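Local coordinates for protein oxalate--CoA ligase (PDB 5IE3) that belongs to the AMP-binding (ANL) superfamily of enzymes and is modelled here with adenosine monophosphate and oxalic acid bound, at residues 314-319 / 369-374; 364-369 / 387-392. All coordinates share one frame; numbering follows the deposited sequence.

Contact 1. Residues 314-319 / 369-374; sequences MTEATH and NVTKGY. With OXD (oxalic acid), chain D; AMP (adenosine monophosphate), chain C.
Glu-316 and Tyr-374 meet through their polar ends. The carboxylate OE2 accepts a very short hydrogen bond from the tyrosine OH, with OE2 2.5 Å from OH. OE2 lies at the ring edge, close to the ring plane. The carboxylate itself is turned 75° to the ring. A bend at chi2 (93°) carries the glutamate carboxylate out to the hydroxyl. At its backbone, Glu-316 O takes the N-H of Thr-371, 2.9 Å from O to N.

Asn-369 grips the next two residues with two groups. Its ND2 gives a nearly straight bond to Ala-317 O, 2.9 Å away. That oxygen lies in the amide plane, whereas the donor is tilted from the carbonyl plane. The Asn-369 carbonyl O in turn accepts from Thr-318 OG1 at 2.7 Å, in the carbonyl plane. Thr-371 OG1 points elsewhere, to Pro-181 O, and accepts Gly-373 N in an ST turn.

The other side of 314-319 faces the ligands. Thr-315 N donates a hydrogen bond to AMP O1P at 3.0 Å, and His-319 ND1 donates one to O4 of oxalic acid at 2.8 Å. Thr-315 and Glu-316 fit the end of the Tyr-x-x-Thr-Glu motif of the ANL family.

The tight turn 314-319 joins strands 308-314 and 319-323. Strand 179-183 packs against Thr-318, Thr-371 and Tyr-374, helices 184-198 and 215-227 flank Thr-318, and Phe-390 of strand 389-392 touches both Glu-316 and Tyr-374.

Contact 2. Residues 364-369 / 387-392; sequences CIRGPN and FGWFHT
Ile-365 and Phe-390 form the tight part of this antiparallel strand pair. They are a hydrogen-bonded pair: Ile-365 N gives to Phe-390 O at 2.9 Å, and Phe-390 N gives to Ile-365 O at 2.8 Å. Their side chains run side by side, with Ile-365 CG1 4.0 Å from Phe-390 CB. On the other face, Cys-364 and His-391 form a non-hydrogen-bonded pair. Cys-364 SG sits over the centre of the imidazole, 3.5 Å from the ring centroid. His-391 ND1 is hydrogen-bonded to Glu-362, which probably helps hold the ring against the sulfur.

The far end is looser and partly open to solvent. Arg-366 lies across the Trp-389 indole, with its CB in a CH-pi contact over the six-membered ring and its guanidinium turned 29° to the ring plane. Its extended start (chi1 -177°) and a bend at chi3 bring NH1 to Phe-387 O, 3.1 Å away. NE forms a salt bridge with Glu-344, so the guanidinium is held from two directions. A water replaces the direct backbone pairing here, 3.2 Å from Gly-367 N and 2.8 Å from Gly-388 O.

Strand 361-366 is flanked by strands 344-348 and 389-392 in the antiparallel sheet. Ile-365 also rests on Met-321 of strand 319-323, and Thr-392 reaches back to Val-363 of its partner strand and touches the same methionine.

From the N terminus, the chain first passes the turn 314-319, then strand 361-366, the loop 369-374 and finally strand 389-392. Contact 1 closes the long excursion between 319 and 369. Contact 2 closes the shorter one between 369 and 387, which carries helix 378-384. The two closures cross, because their segments alternate, and they share Asn-369. The centres of contact 1 and contact 2 lie about 8 Å apart. They also touch directly: Ile-365 packs on Ala-317, and Met-314 on Thr-392. Together they tie the mixed sheet containing strands 308-314 and 319-323 to the antiparallel sheet, beside the bound AMP.

Contact 1. Residues 314-319 / 369-374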
# COMPACT_ATOMS: atom_id res chain seq x y z
N MET A 314 3.40 3.21 -5.72
CA MET A 314 2.52 4.35 -5.54
C MET A 314 1.18 4.07 -6.21
O MET A 314 1.05 3.18 -7.08
CB MET A 314 3.15 5.65 -6.10
CG MET A 314 3.20 5.74 -7.63
SD MET A 314 4.38 7.05 -8.15
CE MET A 314 3.71 8.54 -7.38
N THR A 315 0.19 4.84 -5.80
CA THR A 315 -1.16 4.65 -6.28
C THR A 315 -1.20 4.72 -7.82
O THR A 315 -1.82 3.87 -8.45
CB THR A 315 -2.12 5.69 -5.66
OG1 THR A 315 -2.03 5.64 -4.22
CG2 THR A 315 -3.56 5.38 -6.10
N GLU A 316 -0.52 5.70 -8.40
CA GLU A 316 -0.57 5.89 -9.86
C GLU A 316 0.05 4.75 -10.67
O GLU A 316 -0.21 4.63 -11.87
CB GLU A 316 0.12 7.22 -10.26
CG GLU A 316 -0.65 8.47 -9.79
CD GLU A 316 -0.16 8.99 -8.42
OE1 GLU A 316 0.24 8.16 -7.57
OE2 GLU A 316 -0.20 10.22 -8.20
N ALA A 317 0.88 3.93 -10.03
CA ALA A 317 1.51 2.78 -10.68
C ALA A 317 0.79 1.47 -10.38
O ALA A 317 1.32 0.36 -10.63
CB ALA A 317 2.99 2.69 -10.24
N THR A 318 -0.41 1.60 -9.81
CA THR A 318 -1.15 0.45 -9.31
C THR A 318 -0.22 -0.35 -8.36
O THR A 318 -0.02 -1.55 -8.52
CB THR A 318 -1.71 -0.41 -10.50
OG1 THR A 318 -2.37 0.48 -11.42
CG2 THR A 318 -2.74 -1.46 -10.01
N HIS A 319 0.38 0.38 -7.42
CA HIS A 319 1.33 -0.15 -6.43
C HIS A 319 2.73 -0.32 -7.09
O HIS A 319 3.37 0.69 -7.40
CB HIS A 319 0.79 -1.45 -5.77
CG HIS A 319 1.58 -1.92 -4.59
ND1 HIS A 319 1.92 -1.09 -3.53
CD2 HIS A 319 2.15 -3.12 -4.32
CE1 HIS A 319 2.66 -1.77 -2.67
NE2 HIS A 319 2.83 -3.00 -3.13
N ASN A 369 0.88 -0.91 -16.07
CA ASN A 369 0.39 -0.74 -14.69
C ASN A 369 0.06 0.71 -14.33
O ASN A 369 -0.55 0.99 -13.30
CB ASN A 369 1.46 -1.27 -13.72
CG ASN A 369 2.79 -0.54 -13.89
OD1 ASN A 369 3.43 -0.62 -14.96
ND2 ASN A 369 3.20 0.17 -12.87
N VAL A 370 0.48 1.65 -15.18
CA VAL A 370 0.34 3.06 -14.83
C VAL A 370 -1.03 3.60 -15.24
O VAL A 370 -1.52 3.30 -16.36
CB VAL A 370 1.47 3.90 -15.51
CG1 VAL A 370 1.36 5.35 -15.13
CG2 VAL A 370 2.85 3.33 -15.10
N THR A 371 -1.65 4.39 -14.36
CA THR A 371 -2.91 5.03 -14.68
C THR A 371 -2.80 5.78 -16.02
O THR A 371 -1.73 6.26 -16.36
CB THR A 371 -3.36 6.03 -13.57
OG1 THR A 371 -4.66 6.54 -13.87
CG2 THR A 371 -2.40 7.22 -13.42
N LYS A 372 -3.90 5.85 -16.77
CA LYS A 372 -3.95 6.65 -17.98
C LYS A 372 -3.98 8.15 -17.69
O LYS A 372 -3.63 8.98 -18.56
CB LYS A 372 -5.18 6.27 -18.79
CG LYS A 372 -5.06 4.87 -19.40
CD LYS A 372 -3.81 4.80 -20.27
CE LYS A 372 -3.77 3.54 -21.11
NZ LYS A 372 -2.63 3.57 -22.08
N GLY A 373 -4.40 8.49 -16.48
CA GLY A 373 -4.50 9.88 -16.08
C GLY A 373 -5.44 10.15 -14.91
O GLY A 373 -6.38 9.40 -14.64
N TYR A 374 -5.17 11.23 -14.18
CA TYR A 374 -6.07 11.66 -13.10
C TYR A 374 -7.45 11.97 -13.63
O TYR A 374 -7.59 12.36 -14.78
CB TYR A 374 -5.50 12.88 -12.38
CG TYR A 374 -4.16 12.61 -11.73
CD1 TYR A 374 -4.06 11.80 -10.59
CD2 TYR A 374 -2.99 13.17 -12.25
CE1 TYR A 374 -2.80 11.55 -9.99
CE2 TYR A 374 -1.75 12.93 -11.66
CZ TYR A 374 -1.65 12.14 -10.53
OH TYR A 374 -0.38 11.91 -9.99
C1 OXD D . 1.84 3.28 -1.70
C2 OXD D . 2.16 1.90 -2.11
O3 OXD D . 0.91 3.84 -2.36
O4 OXD D . 1.72 1.64 -3.26
O5 OXD D . 2.50 3.78 -0.75
O6 OXD D . 2.82 1.11 -1.35
P AMP C . 0.90 7.06 -2.09
O1P AMP C . 0.78 6.73 -3.57
O2P AMP C . 0.36 8.42 -1.70
O3P AMP C . 0.48 5.97 -1.15
O5' AMP C . 2.46 7.28 -1.81
C5' AMP C . 3.45 7.00 -2.80
C4' AMP C . 4.79 7.60 -2.39
O4' AMP C . 5.34 6.86 -1.27
C3' AMP C . 5.89 7.51 -3.42
O3' AMP C . 5.75 8.47 -4.46
C2' AMP C . 7.14 7.70 -2.57
O2' AMP C . 7.31 9.08 -2.27
C1' AMP C . 6.74 6.97 -1.28
N9 AMP C . 7.30 5.61 -1.21
C8 AMP C . 6.73 4.47 -1.62
N7 AMP C . 7.54 3.40 -1.37
C5 AMP C . 8.65 3.90 -0.76
C6 AMP C . 9.92 3.35 -0.22
N6 AMP C . 10.14 2.02 -0.25
N1 AMP C . 10.81 4.23 0.31
C2 AMP C . 10.56 5.56 0.37
N3 AMP C . 9.44 6.12 -0.11
C4 AMP C . 8.48 5.35 -0.67

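Contact 2. Residues 364-369 / 387-392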
# COMPACT_ATOMS: atom_id res chain seq x y z
N CYS A 364 10.86 8.53 -13.13
CA CYS A 364 9.76 8.54 -14.10
C CYS A 364 9.50 7.12 -14.59
O CYS A 364 10.45 6.36 -14.84
CB CYS A 364 10.07 9.47 -15.30
SG CYS A 364 10.22 11.24 -14.87
N ILE A 365 8.24 6.78 -14.77
CA ILE A 365 7.90 5.39 -15.13
C ILE A 365 7.03 5.30 -16.36
O ILE A 365 6.32 6.24 -16.71
CB ILE A 365 7.17 4.68 -13.96
CG1 ILE A 365 5.84 5.38 -13.66
CG2 ILE A 365 8.09 4.61 -12.72
CD1 ILE A 365 5.00 4.67 -12.50
N ARG A 366 7.06 4.14 -17.02
CA ARG A 366 6.12 3.91 -18.11
C ARG A 366 5.79 2.43 -18.20
O ARG A 366 6.68 1.59 -18.30
CB ARG A 366 6.68 4.40 -19.46
CG ARG A 366 5.66 4.24 -20.65
CD ARG A 366 6.17 4.99 -21.92
NE ARG A 366 7.34 4.33 -22.50
CZ ARG A 366 7.98 4.73 -23.61
NH1 ARG A 366 7.56 5.82 -24.29
NH2 ARG A 366 9.03 4.03 -24.05
N GLY A 367 4.50 2.12 -18.22
CA GLY A 367 4.08 0.74 -18.38
C GLY A 367 2.58 0.52 -18.24
O GLY A 367 1.84 1.44 -17.91
N PRO A 368 2.13 -0.71 -18.50
CA PRO A 368 0.69 -1.03 -18.52
C PRO A 368 0.05 -1.02 -17.10
O PRO A 368 -1.16 -1.01 -16.98
CB PRO A 368 0.64 -2.43 -19.15
CG PRO A 368 1.98 -3.06 -18.81
CD PRO A 368 2.97 -1.86 -18.87
N ASN A 369 0.88 -0.91 -16.07
CA ASN A 369 0.39 -0.74 -14.69
C ASN A 369 0.06 0.71 -14.33
O ASN A 369 -0.55 0.99 -13.30
CB ASN A 369 1.46 -1.27 -13.72
CG ASN A 369 2.79 -0.54 -13.89
OD1 ASN A 369 3.43 -0.62 -14.96
ND2 ASN A 369 3.20 0.17 -12.87
N PHE A 387 4.78 11.67 -23.30
CA PHE A 387 5.09 10.55 -24.19
C PHE A 387 4.98 9.20 -23.44
O PHE A 387 5.82 8.29 -23.57
CB PHE A 387 6.48 10.72 -24.83
CG PHE A 387 6.68 9.89 -26.07
CD1 PHE A 387 5.88 10.11 -27.19
CD2 PHE A 387 7.65 8.89 -26.13
CE1 PHE A 387 6.05 9.33 -28.35
CE2 PHE A 387 7.84 8.11 -27.29
CZ PHE A 387 7.04 8.33 -28.40
N GLY A 388 3.92 9.08 -22.65
CA GLY A 388 3.68 7.86 -21.89
C GLY A 388 4.36 7.80 -20.54
O GLY A 388 4.03 6.94 -19.73
N TRP A 389 5.35 8.67 -20.31
CA TRP A 389 6.10 8.63 -19.05
C TRP A 389 5.45 9.44 -17.93
O TRP A 389 5.21 10.62 -18.08
CB TRP A 389 7.50 9.17 -19.25
CG TRP A 389 8.37 8.33 -20.10
CD1 TRP A 389 8.50 8.37 -21.48
CD2 TRP A 389 9.28 7.32 -19.64
NE1 TRP A 389 9.43 7.44 -21.90
CE2 TRP A 389 9.93 6.79 -20.79
CE3 TRP A 389 9.63 6.83 -18.36
CZ2 TRP A 389 10.90 5.79 -20.70
CZ3 TRP A 389 10.58 5.83 -18.26
CH2 TRP A 389 11.20 5.31 -19.43
N PHE A 390 5.26 8.82 -16.77
CA PHE A 390 4.69 9.48 -15.61
C PHE A 390 5.80 9.96 -14.64
O PHE A 390 6.71 9.20 -14.29
CB PHE A 390 3.71 8.53 -14.89
CG PHE A 390 3.20 9.07 -13.58
CD1 PHE A 390 2.38 10.19 -13.53
CD2 PHE A 390 3.55 8.43 -12.39
CE1 PHE A 390 1.91 10.69 -12.32
CE2 PHE A 390 3.10 8.94 -11.14
CZ PHE A 390 2.28 10.08 -11.12
N HIS A 391 5.69 11.22 -14.22
CA HIS A 391 6.63 11.84 -13.28
C HIS A 391 6.18 11.57 -11.84
O HIS A 391 5.13 12.06 -11.42
CB HIS A 391 6.73 13.34 -13.56
CG HIS A 391 7.46 13.65 -14.82
ND1 HIS A 391 8.64 14.38 -14.83
CD2 HIS A 391 7.24 13.28 -16.10
CE1 HIS A 391 9.10 14.44 -16.07
NE2 HIS A 391 8.27 13.79 -16.86
N THR A 392 6.95 10.79 -11.09
CA THR A 392 6.53 10.34 -9.76
C THR A 392 6.55 11.42 -8.68
O THR A 392 5.92 11.25 -7.65
CB THR A 392 7.40 9.19 -9.20
OG1 THR A 392 8.75 9.67 -9.03
CG2 THR A 392 7.38 7.99 -10.16
O HOH W 1 2.69 4.73 -18.69